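Local coordinates for Alpha/beta hydrolase fold protein (Sphaerobacter thermophilus, PDB 3R0V) that is probably a hydrolase of the alpha/beta hydrolase fold and binds D-malate in a pocket, at residues A[136-141]-A[183-188]. Numbering follows the deposited sequence.
Sequences TRLDAL and HTLPYD
Leu138 reaches across from helix 134-143 and sets both of its methyl groups against the first turn of helix 185-192. Its CD2 lies 3.9 Å from Leu185 CB and 4.0 Å from Pro186 CG, bridging two consecutive residues, while Leu138 CD1 meets Leu185 CD1 at 4.0 Å. The two leucine side chains cross at about a right angle. Leu138 extends from its helix because chi1 of 174° turns CG away from the backbone N and beside the carbonyl carbon, and its forked end suits a place where two neighbours must be touched at once. Shortening Leu138 to an alanine would probably take away the methyl against the proline ring and open a gap beside Leu185, which would keep its contacts with Phe154 and Leu33. At the edge, Asp139 brings OD1 to 3.9 Å from Pro186 CG, a van der Waals approach; the carboxylate suits this exposed flank. Proline is well placed in a first helical turn, where its missing N-H costs no helical hydrogen bond, and its ring offers a compact apolar surface.

Both helices belong to the largely helical insertion that follows strand 111-117 and precedes strand 209-213, consistent with the cap of an alpha/beta hydrolase. Helix 147-158 adds to the apolar cluster: Ala150 touches Leu138, and Phe154, which lines the D-malate pocket, touches Leu185. Leu185 also packs on Leu33, and the side chain of Leu185 is about 7 Å from the bound D-malate. Farther along helix 185-192, Asp188 is tied to Arg57 and Arg60 by salt bridges and to the malate-binding Ser96 by a hydrogen bond.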
loop_
_atom_site.group_PDB
_atom_site.type_symbol
_atom_site.label_atom_id
_atom_site.label_comp_id
_atom_site.label_asym_id
_atom_site.label_seq_id
_atom_site.Cartn_x
_atom_site.Cartn_y
_atom_site.Cartn_z
ATOM N N THR A 136 -17.843 12.253 0.690
ATOM C CA THR A 136 -19.214 12.282 1.171
ATOM C C THR A 136 -19.967 11.016 0.755
ATOM O O THR A 136 -20.687 10.417 1.558
ATOM C CB THR A 136 -19.949 13.533 0.648
ATOM O OG1 THR A 136 -19.242 14.703 1.079
ATOM C CG2 THR A 136 -21.383 13.585 1.165
ATOM N N ARG A 137 -19.806 10.608 -0.498
ATOM C CA ARG A 137 -20.533 9.443 -0.993
ATOM C C ARG A 137 -20.036 8.155 -0.339
ATOM O O ARG A 137 -20.832 7.300 0.051
ATOM C CB ARG A 137 -20.436 9.369 -2.522
ATOM C CG ARG A 137 -21.020 8.118 -3.139
ATOM C CD ARG A 137 -22.507 7.958 -2.838
ATOM N NE ARG A 137 -23.039 6.818 -3.573
ATOM C CZ ARG A 137 -24.303 6.418 -3.511
ATOM N NH1 ARG A 137 -25.164 7.065 -2.736
ATOM N NH2 ARG A 137 -24.704 5.369 -4.215
ATOM N N LEU A 138 -18.718 8.012 -0.226
ATOM C CA LEU A 138 -18.139 6.850 0.416
ATOM C C LEU A 138 -18.650 6.725 1.853
ATOM O O LEU A 138 -19.049 5.646 2.291
ATOM C CB LEU A 138 -16.616 6.955 0.387
ATOM C CG LEU A 138 -15.845 5.871 1.141
ATOM C CD1 LEU A 138 -16.163 4.490 0.596
ATOM C CD2 LEU A 138 -14.335 6.171 1.085
ATOM N N ASP A 139 -18.643 7.839 2.583
ATOM C CA ASP A 139 -19.146 7.833 3.950
ATOM C C ASP A 139 -20.613 7.428 3.999
ATOM O O ASP A 139 -21.031 6.682 4.880
ATOM C CB ASP A 139 -18.978 9.207 4.602
ATOM C CG ASP A 139 -17.559 9.460 5.089
ATOM O OD1 ASP A 139 -16.772 8.490 5.211
ATOM O OD2 ASP A 139 -17.238 10.638 5.364
ATOM N N ALA A 140 -21.394 7.920 3.042
ATOM C CA ALA A 140 -22.830 7.627 3.015
ATOM C C ALA A 140 -23.094 6.139 2.783
ATOM O O ALA A 140 -23.959 5.533 3.426
ATOM C CB ALA A 140 -23.516 8.470 1.964
ATOM N N LEU A 141 -22.328 5.551 1.870
ATOM C CA LEU A 141 -22.457 4.126 1.587
ATOM C C LEU A 141 -22.124 3.318 2.831
ATOM O O LEU A 141 -22.848 2.387 3.196
ATOM C CB LEU A 141 -21.536 3.730 0.426
ATOM C CG LEU A 141 -21.965 4.264 -0.949
ATOM C CD1 LEU A 141 -20.866 3.980 -1.950
ATOM C CD2 LEU A 141 -23.302 3.656 -1.389
ATOM N N HIS A 183 -14.716 -0.274 5.966
ATOM C CA HIS A 183 -14.745 0.910 6.829
ATOM C C HIS A 183 -13.386 1.642 6.854
ATOM O O HIS A 183 -13.312 2.782 7.313
ATOM C CB HIS A 183 -15.140 0.526 8.260
ATOM C CG HIS A 183 -14.227 -0.481 8.870
ATOM N ND1 HIS A 183 -14.280 -1.818 8.540
ATOM C CD2 HIS A 183 -13.230 -0.353 9.777
ATOM C CE1 HIS A 183 -13.347 -2.471 9.214
ATOM N NE2 HIS A 183 -12.694 -1.602 9.968
ATOM N N THR A 184 -12.311 0.986 6.390
ATOM C CA THR A 184 -10.993 1.645 6.337
ATOM C C THR A 184 -10.717 2.398 5.031
ATOM O O THR A 184 -9.671 3.024 4.884
ATOM C CB THR A 184 -9.823 0.663 6.613
ATOM O OG1 THR A 184 -9.730 -0.317 5.575
ATOM C CG2 THR A 184 -10.000 -0.035 7.964
ATOM N N LEU A 185 -11.641 2.343 4.078
ATOM C CA LEU A 185 -11.428 3.070 2.833
ATOM C C LEU A 185 -11.175 4.573 3.041
ATOM O O LEU A 185 -10.343 5.154 2.341
ATOM C CB LEU A 185 -12.575 2.830 1.844
ATOM C CG LEU A 185 -12.578 1.453 1.172
ATOM C CD1 LEU A 185 -13.934 1.144 0.528
ATOM C CD2 LEU A 185 -11.440 1.308 0.163
ATOM N N PRO A 186 -11.880 5.212 3.998
ATOM C CA PRO A 186 -11.558 6.621 4.250
ATOM C C PRO A 186 -10.131 6.816 4.763
ATOM O O PRO A 186 -9.571 7.891 4.588
ATOM C CB PRO A 186 -12.582 7.036 5.310
ATOM C CG PRO A 186 -13.743 6.105 5.085
ATOM C CD PRO A 186 -13.068 4.786 4.754
ATOM N N TYR A 187 -9.555 5.804 5.401
ATOM C CA TYR A 187 -8.180 5.908 5.885
ATOM C C TYR A 187 -7.222 6.006 4.706
ATOM O O TYR A 187 -6.311 6.839 4.699
ATOM C CB TYR A 187 -7.801 4.688 6.715
ATOM C CG TYR A 187 -8.594 4.480 7.982
ATOM C CD1 TYR A 187 -9.554 5.388 8.396
ATOM C CD2 TYR A 187 -8.333 3.379 8.793
ATOM C CE1 TYR A 187 -10.261 5.189 9.579
ATOM C CE2 TYR A 187 -9.018 3.176 9.966
ATOM C CZ TYR A 187 -9.985 4.081 10.355
ATOM O OH TYR A 187 -10.671 3.877 11.536
ATOM N N ASP A 188 -7.424 5.156 3.704
ATOM C CA ASP A 188 -6.572 5.213 2.525
ATOM C C ASP A 188 -6.777 6.505 1.743
ATOM O O ASP A 188 -5.826 7.049 1.177
ATOM C CB ASP A 188 -6.746 3.957 1.685
ATOM C CG ASP A 188 -6.036 2.768 2.319
ATOM O OD1 ASP A 188 -6.695 1.871 2.868
ATOM O OD2 ASP A 188 -4.784 2.779 2.318
#